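Mannosylglycerate hydrolase MGH1-like glycoside hydrolase domain-containing protein (Thermus thermophilus HB8, PDB 4WVA) hydrolyses mannosylglycerate, a solute made under osmotic stress, to mannose and glycerate, and also cleaves glucosylglycerate. Local coordinates at residues P148-S162 and I224-N238. Numbering follows the deposited sequence. Where two conformers were deposited one is given.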
ATOM      1  N   PRO A 148      -4.086   3.058 -23.592  1.00 16.63           N
ATOM      2  CA  PRO A 148      -4.708   1.994 -24.391  1.00 18.59           C
ATOM      3  C   PRO A 148      -4.278   0.580 -23.976  1.00 19.95           C
ATOM      4  O   PRO A 148      -5.023  -0.380 -24.231  1.00 22.19           O
ATOM      5  CB  PRO A 148      -4.239   2.311 -25.819  1.00 18.46           C
ATOM      6  CG  PRO A 148      -3.005   3.108 -25.668  1.00 18.46           C
ATOM      7  CD  PRO A 148      -3.255   3.938 -24.429  1.00 17.47           C
ATOM      8  N   TYR A 149      -3.095   0.448 -23.372  1.00 20.47           N
ATOM      9  CA  TYR A 149      -2.593  -0.863 -22.914  1.00 20.85           C
ATOM     10  C   TYR A 149      -2.983  -1.168 -21.463  1.00 20.47           C
ATOM     11  O   TYR A 149      -2.483  -2.146 -20.892  1.00 20.74           O
ATOM     12  CB  TYR A 149      -1.069  -0.949 -23.073  1.00 22.70           C
ATOM     13  CG  TYR A 149      -0.585  -0.954 -24.515  1.00 25.86           C
ATOM     14  CD1 TYR A 149      -0.756  -2.082 -25.318  1.00 28.72           C
ATOM     15  CD2 TYR A 149       0.064   0.154 -25.062  1.00 27.58           C
ATOM     16  CE1 TYR A 149      -0.311  -2.099 -26.636  1.00 29.69           C
ATOM     17  CE2 TYR A 149       0.515   0.152 -26.378  1.00 29.16           C
ATOM     18  CZ  TYR A 149       0.320  -0.984 -27.159  1.00 30.54           C
ATOM     19  OH  TYR A 149       0.762  -1.000 -28.462  1.00 32.19           O
ATOM     20  N   ARG A 150      -3.868  -0.352 -20.870  1.00 18.68           N
ATOM     21  CA  ARG A 150      -4.457  -0.621 -19.553  1.00 17.93           C
ATOM     22  C   ARG A 150      -3.389  -0.749 -18.458  1.00 15.77           C
ATOM     23  O   ARG A 150      -3.486  -1.593 -17.545  1.00 15.01           O
ATOM     24  CB  ARG A 150      -5.298  -1.894 -19.614  1.00 20.40           C
ATOM     25  CG  ARG A 150      -6.365  -1.857 -20.693  1.00 21.13           C
ATOM     26  CD  ARG A 150      -7.290  -3.045 -20.546  1.00 22.54           C
ATOM     27  NE  ARG A 150      -6.588  -4.293 -20.828  1.00 23.84           N
ATOM     28  CZ  ARG A 150      -7.077  -5.505 -20.577  1.00 24.81           C
ATOM     29  NH1 ARG A 150      -8.283  -5.648 -20.032  1.00 25.24           N
ATOM     30  NH2 ARG A 150      -6.345  -6.580 -20.858  1.00 26.18           N
ATOM     31  N   THR A 151      -2.387   0.103 -18.551  1.00 13.95           N
ATOM     32  CA  THR A 151      -1.242   0.062 -17.659  1.00 13.28           C
ATOM     33  C   THR A 151      -1.482   0.700 -16.303  1.00 13.13           C
ATOM     34  O   THR A 151      -0.754   0.403 -15.346  1.00 13.66           O
ATOM     35  CB  THR A 151       0.006   0.754 -18.267  1.00 13.47           C
ATOM     36  OG1 THR A 151      -0.199   2.177 -18.360  1.00 12.48           O
ATOM     37  CG2 THR A 151       0.344   0.188 -19.635  1.00 13.93           C
ATOM     38  N   GLY A 152      -2.444   1.620 -16.220  1.00 12.88           N
ATOM     39  CA  GLY A 152      -2.599   2.460 -15.026  1.00 13.03           C
ATOM     40  C   GLY A 152      -1.812   3.762 -15.073  1.00 12.66           C
ATOM     41  O   GLY A 152      -1.998   4.639 -14.200  1.00 13.34           O
ATOM     42  N   LEU A 153      -0.941   3.906 -16.074  1.00 12.17           N
ATOM     43  CA  LEU A 153      -0.178   5.132 -16.317  1.00 12.19           C
ATOM     44  C   LEU A 153      -0.653   5.789 -17.596  1.00 12.56           C
ATOM     45  O   LEU A 153      -0.950   5.100 -18.574  1.00 13.60           O
ATOM     46  CB  LEU A 153       1.308   4.817 -16.437  1.00 12.33           C
ATOM     47  CG  LEU A 153       1.956   4.332 -15.151  1.00 12.40           C
ATOM     48  CD1 LEU A 153       3.224   3.557 -15.450  1.00 12.81           C
ATOM     49  CD2 LEU A 153       2.248   5.503 -14.226  1.00 12.96           C
ATOM     50  N   VAL A 154      -0.786   7.104 -17.569  1.00 12.05           N
ATOM     51  CA  VAL A 154      -1.180   7.845 -18.765  1.00 12.45           C
ATOM     52  C   VAL A 154       0.043   8.417 -19.462  1.00 11.85           C
ATOM     53  O   VAL A 154       1.012   8.842 -18.822  1.00 11.25           O
ATOM     54  CB  VAL A 154      -2.213   8.952 -18.468  1.00 13.67           C
ATOM     55  CG1 VAL A 154      -3.537   8.341 -18.032  1.00 14.36           C
ATOM     56  CG2 VAL A 154      -1.687   9.935 -17.458  1.00 15.24           C
ATOM     57  N   VAL A 155      -0.020   8.438 -20.787  1.00 11.58           N
ATOM     58  CA  VAL A 155       1.020   8.958 -21.652  0.50 11.32           C
ATOM     59  C   VAL A 155       0.739  10.421 -22.039  1.00 11.42           C
ATOM     60  O   VAL A 155      -0.423  10.752 -22.352  1.00 11.35           O
ATOM     61  CB  VAL A 155       1.016   8.119 -22.945  0.50 11.25           C
ATOM     62  CG1 VAL A 155       2.047   8.617 -23.945  0.50 11.03           C
ATOM     63  CG2 VAL A 155       1.251   6.655 -22.601  0.50 11.61           C
ATOM     64  N   ILE A 156       1.769  11.255 -22.040  1.00 11.16           N
ATOM     65  CA  ILE A 156       1.704  12.569 -22.681  1.00 10.97           C
ATOM     66  C   ILE A 156       2.360  12.467 -24.055  1.00 11.35           C
ATOM     67  O   ILE A 156       3.371  11.769 -24.239  1.00 11.31           O
ATOM     68  CB  ILE A 156       2.309  13.709 -21.838  1.00 10.67           C
ATOM     69  CG1 ILE A 156       3.776  13.471 -21.472  1.00 10.49           C
ATOM     70  CG2 ILE A 156       1.448  13.956 -20.595  1.00 10.88           C
ATOM     71  CD1 ILE A 156       4.491  14.690 -20.923  1.00 11.10           C
ATOM     72  N   VAL A 157       1.766  13.169 -25.023  1.00 11.49           N
ATOM     73  CA  VAL A 157       2.270  13.203 -26.390  1.00 11.94           C
ATOM     74  C   VAL A 157       2.917  14.540 -26.748  1.00 12.20           C
ATOM     75  O   VAL A 157       3.438  14.697 -27.857  1.00 12.56           O
ATOM     76  CB  VAL A 157       1.152  12.830 -27.386  1.00 12.15           C
ATOM     77  CG1 VAL A 157       0.680  11.396 -27.110  1.00 12.83           C
ATOM     78  CG2 VAL A 157      -0.015  13.806 -27.311  1.00 12.68           C
ATOM     79  N   HIS A 158       2.932  15.482 -25.803  1.00 11.72           N
ATOM     80  CA  HIS A 158       3.558  16.761 -26.029  1.00 11.69           C
ATOM     81  C   HIS A 158       4.174  17.217 -24.712  1.00 11.70           C
ATOM     82  O   HIS A 158       3.493  17.120 -23.697  1.00 11.61           O
ATOM     83  CB  HIS A 158       2.507  17.772 -26.504  1.00 12.08           C
ATOM     84  CG  HIS A 158       3.101  18.959 -27.189  1.00 12.64           C
ATOM     85  ND1 HIS A 158       3.922  19.847 -26.537  1.00 12.57           N
ATOM     86  CD2 HIS A 158       3.039  19.376 -28.475  1.00 13.20           C
ATOM     87  CE1 HIS A 158       4.354  20.763 -27.393  1.00 12.56           C
ATOM     88  NE2 HIS A 158       3.814  20.506 -28.574  1.00 12.80           N
ATOM     89  N   PRO A 159       5.411  17.732 -24.727  1.00 11.68           N
ATOM     90  CA  PRO A 159       6.019  18.230 -23.480  1.00 11.76           C
ATOM     91  C   PRO A 159       5.164  19.303 -22.769  1.00 11.39           C
ATOM     92  O   PRO A 159       5.211  19.422 -21.536  1.00 11.19           O
ATOM     93  CB  PRO A 159       7.371  18.791 -23.936  1.00 12.33           C
ATOM     94  CG  PRO A 159       7.234  18.989 -25.415  1.00 12.25           C
ATOM     95  CD  PRO A 159       6.335  17.885 -25.870  1.00 11.57           C
ATOM     96  N   TRP A 160       4.392  20.079 -23.524  1.00 11.36           N
ATOM     97  CA  TRP A 160       3.469  21.066 -22.936  1.00 11.31           C
ATOM     98  C   TRP A 160       2.498  20.427 -21.946  1.00 11.04           C
ATOM     99  O   TRP A 160       2.077  21.086 -20.986  1.00 11.50           O
ATOM    100  CB  TRP A 160       2.664  21.835 -24.002  1.00 11.73           C
ATOM    101  CG  TRP A 160       3.424  22.984 -24.648  1.00 12.84           C
ATOM    102  CD1 TRP A 160       4.383  23.733 -24.064  1.00 13.13           C
ATOM    103  CD2 TRP A 160       3.221  23.545 -25.961  1.00 13.20           C
ATOM    104  NE1 TRP A 160       4.821  24.716 -24.931  1.00 13.84           N
ATOM    105  CE2 TRP A 160       4.131  24.609 -26.106  1.00 14.02           C
ATOM    106  CE3 TRP A 160       2.375  23.231 -27.033  1.00 14.62           C
ATOM    107  CZ2 TRP A 160       4.217  25.370 -27.278  1.00 13.75           C
ATOM    108  CZ3 TRP A 160       2.477  23.976 -28.203  1.00 14.37           C
ATOM    109  CH2 TRP A 160       3.381  25.034 -28.306  1.00 14.05           C
ATOM    110  N   GLU A 161       2.139  19.160 -22.173  1.00 10.74           N
ATOM    111  CA  GLU A 161       1.156  18.498 -21.317  1.00 10.27           C
ATOM    112  C   GLU A 161       1.668  18.189 -19.909  1.00 10.38           C
ATOM    113  O   GLU A 161       0.858  18.009 -18.987  1.00  9.82           O
ATOM    114  CB  GLU A 161       0.644  17.222 -21.956  1.00 10.51           C
ATOM    115  CG  GLU A 161      -0.036  17.448 -23.286  1.00 10.53           C
ATOM    116  CD  GLU A 161      -0.687  16.201 -23.817  1.00 10.59           C
ATOM    117  OE1 GLU A 161      -1.887  16.248 -24.136  1.00 11.25           O
ATOM    118  OE2 GLU A 161       0.005  15.165 -23.880  1.00 11.20           O
ATOM    119  N   SER A 162       2.982  18.155 -19.745  1.00 10.30           N
ATOM    120  CA  SER A 162       3.609  18.051 -18.423  1.00 10.36           C
ATOM    121  C   SER A 162       3.464  19.321 -17.602  1.00 10.34           C
ATOM    122  O   SER A 162       3.652  19.295 -16.393  1.00 10.11           O
ATOM    123  CB  SER A 162       5.091  17.722 -18.548  1.00 10.42           C
ATOM    124  OG  SER A 162       5.837  18.843 -19.026  1.00 10.84           O
ATOM    125  N   ILE A 224      -3.060   9.731 -32.984  1.00 26.83           N
ATOM    126  CA  ILE A 224      -2.085  10.467 -32.177  1.00 26.47           C
ATOM    127  C   ILE A 224      -1.209   9.482 -31.370  1.00 26.57           C
ATOM    128  O   ILE A 224       0.015   9.614 -31.373  1.00 25.92           O
ATOM    129  CB  ILE A 224      -2.765  11.541 -31.304  1.00 27.52           C
ATOM    130  CG1 ILE A 224      -3.101  12.755 -32.190  1.00 28.08           C
ATOM    131  CG2 ILE A 224      -1.865  11.985 -30.148  1.00 27.91           C
ATOM    132  CD1 ILE A 224      -4.049  13.754 -31.563  1.00 29.12           C
ATOM    133  N   TYR A 225      -1.820   8.489 -30.722  1.00 26.04           N
ATOM    134  CA  TYR A 225      -1.042   7.525 -29.912  1.00 25.93           C
ATOM    135  C   TYR A 225      -0.092   6.715 -30.790  1.00 27.70           C
ATOM    136  O   TYR A 225       1.081   6.498 -30.452  1.00 27.52           O
ATOM    137  CB  TYR A 225      -1.946   6.592 -29.078  1.00 25.53           C
ATOM    138  CG  TYR A 225      -1.154   5.868 -28.009  1.00 23.88           C
ATOM    139  CD1 TYR A 225      -0.362   4.763 -28.326  1.00 24.70           C
ATOM    140  CD2 TYR A 225      -1.145   6.325 -26.696  1.00 23.56           C
ATOM    141  CE1 TYR A 225       0.394   4.122 -27.363  1.00 24.47           C
ATOM    142  CE2 TYR A 225      -0.391   5.681 -25.723  1.00 23.46           C
ATOM    143  CZ  TYR A 225       0.379   4.589 -26.059  1.00 25.08           C
ATOM    144  OH  TYR A 225       1.144   3.966 -25.089  1.00 24.68           O
ATOM    145  N   ARG A 226      -0.589   6.269 -31.935  1.00 28.84           N
ATOM    146  CA  ARG A 226       0.229   5.442 -32.804  1.00 32.23           C
ATOM    147  C   ARG A 226       1.325   6.238 -33.491  1.00 29.44           C
ATOM    148  O   ARG A 226       2.436   5.739 -33.646  1.00 29.77           O
ATOM    149  CB  ARG A 226      -0.640   4.690 -33.819  1.00 36.54           C
ATOM    150  CG  ARG A 226      -1.563   3.643 -33.189  1.00 42.33           C
ATOM    151  CD  ARG A 226      -0.923   2.893 -32.012  1.00 46.10           C
ATOM    152  NE  ARG A 226      -1.784   1.839 -31.464  1.00 50.41           N
ATOM    153  CZ  ARG A 226      -1.742   0.548 -31.799  1.00 52.76           C
ATOM    154  NH1 ARG A 226      -0.878   0.095 -32.703  1.00 53.73           N
ATOM    155  NH2 ARG A 226      -2.581  -0.306 -31.220  1.00 53.43           N
ATOM    156  N   GLN A 227       1.032   7.479 -33.872  1.00 27.40           N
ATOM    157  CA  GLN A 227       1.955   8.228 -34.717  1.00 25.24           C
ATOM    158  C   GLN A 227       2.820   9.242 -33.974  1.00 22.07           C
ATOM    159  O   GLN A 227       3.829   9.686 -34.512  1.00 21.37           O
ATOM    160  CB  GLN A 227       1.196   8.921 -35.848  1.00 26.64           C
ATOM    161  CG  GLN A 227       0.453   7.958 -36.763  1.00 27.85           C
ATOM    162  CD  GLN A 227      -0.058   8.656 -38.011  1.00 29.15           C
ATOM    163  OE1 GLN A 227       0.680   9.405 -38.655  1.00 29.77           O
ATOM    164  NE2 GLN A 227      -1.333   8.449 -38.337  1.00 30.59           N
ATOM    165  N   SER A 228       2.480   9.619 -32.749  1.00 20.85           N
ATOM    166  CA  SER A 228       3.304  10.648 -32.122  1.00 18.61           C
ATOM    167  C   SER A 228       4.736  10.144 -31.940  1.00 17.81           C
ATOM    168  O   SER A 228       4.945   9.075 -31.365  1.00 18.79           O
ATOM    169  CB  SER A 228       2.749  11.120 -30.780  1.00 17.51           C
ATOM    170  OG  SER A 228       3.618  12.111 -30.254  1.00 17.58           O
ATOM    171  N   PRO A 229       5.733  10.904 -32.427  1.00 17.39           N
ATOM    172  CA  PRO A 229       7.115  10.566 -32.155  1.00 17.02           C
ATOM    173  C   PRO A 229       7.551  10.911 -30.726  1.00 16.28           C
ATOM    174  O   PRO A 229       8.704  10.652 -30.369  1.00 17.20           O
ATOM    175  CB  PRO A 229       7.884  11.408 -33.170  1.00 17.40           C
ATOM    176  CG  PRO A 229       7.021  12.604 -33.357  1.00 17.39           C
ATOM    177  CD  PRO A 229       5.620  12.133 -33.243  1.00 17.80           C
ATOM    178  N   PHE A 230       6.639  11.485 -29.927  1.00 14.75           N
ATOM    179  CA  PHE A 230       6.892  11.844 -28.519  1.00 14.33           C
ATOM    180  C   PHE A 230       5.817  11.117 -27.722  1.00 13.41           C
ATOM    181  O   PHE A 230       4.633  11.402 -27.890  1.00 13.50           O
ATOM    182  CB  PHE A 230       6.773  13.363 -28.304  1.00 13.58           C
ATOM    183  CG  PHE A 230       7.131  13.825 -26.910  1.00 13.48           C
ATOM    184  CD1 PHE A 230       6.187  13.830 -25.893  1.00 13.24           C
ATOM    185  CD2 PHE A 230       8.402  14.273 -26.619  1.00 13.83           C
ATOM    186  CE1 PHE A 230       6.519  14.272 -24.618  1.00 13.27           C
ATOM    187  CE2 PHE A 230       8.747  14.705 -25.354  1.00 14.17           C
ATOM    188  CZ  PHE A 230       7.799  14.707 -24.347  1.00 13.79           C
ATOM    189  N   LYS A 231       6.220  10.127 -26.919  1.00 14.20           N
ATOM    190  CA  LYS A 231       5.306   9.367 -26.062  1.00 14.52           C
ATOM    191  C   LYS A 231       6.026   9.100 -24.749  1.00 13.45           C
ATOM    192  O   LYS A 231       6.992   8.324 -24.703  1.00 12.82           O
ATOM    193  CB  LYS A 231       4.890   8.047 -26.723  1.00 16.88           C
ATOM    194  CG  LYS A 231       3.830   8.203 -27.788  1.00 19.88           C
ATOM    195  CD  LYS A 231       3.230   6.863 -28.179  1.00 22.57           C
ATOM    196  CE  LYS A 231       4.145   6.057 -29.081  1.00 24.40           C
ATOM    197  NZ  LYS A 231       4.150   6.600 -30.470  1.00 26.19           N
ATOM    198  N   VAL A 232       5.586   9.778 -23.689  1.00 12.24           N
ATOM    199  CA  VAL A 232       6.293   9.752 -22.430  1.00 11.65           C
ATOM    200  C   VAL A 232       5.325   9.490 -21.284  1.00 11.12           C
ATOM    201  O   VAL A 232       4.210  10.032 -21.274  1.00 10.97           O
ATOM    202  CB  VAL A 232       6.996  11.104 -22.210  1.00 11.88           C
ATOM    203  CG1 VAL A 232       7.499  11.253 -20.794  1.00 12.87           C
ATOM    204  CG2 VAL A 232       8.140  11.236 -23.195  1.00 12.18           C
ATOM    205  N   VAL A 233       5.742   8.636 -20.346  1.00 10.50           N
ATOM    206  CA  VAL A 233       5.062   8.533 -19.061  1.00 10.60           C
ATOM    207  C   VAL A 233       5.750   9.535 -18.136  1.00 10.18           C
ATOM    208  O   VAL A 233       6.855   9.303 -17.646  1.00 10.31           O
ATOM    209  CB  VAL A 233       5.093   7.106 -18.467  1.00 10.42           C
ATOM    210  CG1 VAL A 233       4.482   7.107 -17.070  1.00 10.64           C
ATOM    211  CG2 VAL A 233       4.350   6.140 -19.391  1.00 10.82           C
ATOM    212  N   ASP A 234       5.078  10.667 -17.903  1.00 10.14           N
ATOM    213  CA  ASP A 234       5.585  11.732 -17.066  1.00 10.21           C
ATOM    214  C   ASP A 234       5.268  11.437 -15.596  1.00 10.04           C
ATOM    215  O   ASP A 234       4.090  11.282 -15.218  1.00 10.30           O
ATOM    216  CB  ASP A 234       4.956  13.066 -17.495  1.00 10.00           C
ATOM    217  CG  ASP A 234       5.294  14.224 -16.559  1.00 10.48           C
ATOM    218  OD1 ASP A 234       6.310  14.178 -15.830  1.00 10.55           O
ATOM    219  OD2 ASP A 234       4.502  15.204 -16.554  1.00 10.94           O
ATOM    220  N   VAL A 235       6.296  11.399 -14.765  1.00  9.85           N
ATOM    221  CA  VAL A 235       6.088  11.171 -13.345  1.00  9.79           C
ATOM    222  C   VAL A 235       5.226  12.269 -12.717  1.00  9.44           C
ATOM    223  O   VAL A 235       4.383  11.990 -11.862  1.00  9.13           O
ATOM    224  CB  VAL A 235       7.413  10.983 -12.562  1.00 10.14           C
ATOM    225  CG1 VAL A 235       8.311  12.212 -12.620  1.00 10.26           C
ATOM    226  CG2 VAL A 235       7.126  10.602 -11.127  1.00 10.37           C
ATOM    227  N   GLY A 236       5.417  13.522 -13.149  1.00  9.28           N
ATOM    228  CA  GLY A 236       4.627  14.612 -12.603  1.00  9.28           C
ATOM    229  C   GLY A 236       3.139  14.489 -12.918  1.00  9.04           C
ATOM    230  O   GLY A 236       2.303  14.529 -12.015  1.00  8.66           O
ATOM    231  N   PHE A 237       2.818  14.340 -14.206  1.00  8.77           N
ATOM    232  CA  PHE A 237       1.446  14.197 -14.680  1.00  9.33           C
ATOM    233  C   PHE A 237       0.776  13.053 -13.933  1.00  9.18           C
ATOM    234  O   PHE A 237      -0.308  13.188 -13.419  1.00  9.30           O
ATOM    235  CB  PHE A 237       1.429  13.938 -16.186  1.00  9.32           C
ATOM    236  CG  PHE A 237       0.089  14.142 -16.832  1.00  9.73           C
ATOM    237  CD1 PHE A 237      -0.916  13.219 -16.684  1.00  9.88           C
ATOM    238  CD2 PHE A 237      -0.150  15.257 -17.631  1.00  9.60           C
ATOM    239  CE1 PHE A 237      -2.144  13.406 -17.287  1.00 10.12           C
ATOM    240  CE2 PHE A 237      -1.370  15.445 -18.237  1.00 10.04           C
ATOM    241  CZ  PHE A 237      -2.371  14.529 -18.064  1.00 10.34           C
ATOM    242  N   ASN A 238       1.467  11.927 -13.843  1.00  9.32           N
ATOM    243  CA  ASN A 238       0.886  10.746 -13.223  1.00  9.36           C
ATOM    244  C   ASN A 238       0.745  10.805 -11.715  1.00  9.20           C
ATOM    245  O   ASN A 238      -0.231  10.286 -11.162  1.00  9.35           O
ATOM    246  CB  ASN A 238       1.640   9.495 -13.678  1.00  9.13           C
ATOM    247  CG  ASN A 238       1.184   9.053 -15.051  1.00  9.27           C
ATOM    248  OD1 ASN A 238       0.142   8.415 -15.188  1.00  9.54           O
ATOM    249  ND2 ASN A 238       1.928   9.447 -16.087  1.00  9.50           N
TER
HETATM  250  O   HOH W   1       2.411  11.120 -18.721  1.00 12.54           O
HETATM  251  O   HOH W   2       4.771  17.226 -14.703  1.00 12.20           O
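Asn238 grips the backbone of Val154 with both ends of its amide. Asn238 OD1 accepts from Val154 N at 2.9 Å on a lone pair. ND2 donates almost straight (177°) to Val154 O, which lies in the amide plane. Asn238 ND2 also reaches Asp234 O at 3.0 Å, so three bonds fix the amide's rotation. With an alanine here, Val154 N would probably lose its acceptor and Val154 O one of its donors, water 1 being another. Two residues on, Ile156 N bonds to Val232 O (2.8 Å) and Val232 N to Ile156 O, a single antiparallel bridge. In this (alpha/alpha)6-barrel enzyme it joins the 148-162 loop to strand 232-233, which leads into helix 235-254. Ile156 CG2 sits 3.6 Å from Phe237 CD2, and Val154 CG2 meets the same ring obliquely. Pro159 CD lies over the centre of the Phe230 ring, with Val232 CG2 on the opposite face. At the other end, Pro148 CG covers one face of the Tyr225 ring, 3.6 Å from its centroid, with Lys231 CD on the opposite face. With CG anti to the backbone N (chi1 -165°), this ring reaches Pro148 and Val155 CG2, and its OH bonds to Gln256 of the second subunit. Further out, Asp234 caps the helix through Gly236 N. Water 2 donates to Asp234 OD2 and Ser162 O; Ser162's side chain is about 5 Å from that of Asp165, the probable proton donor.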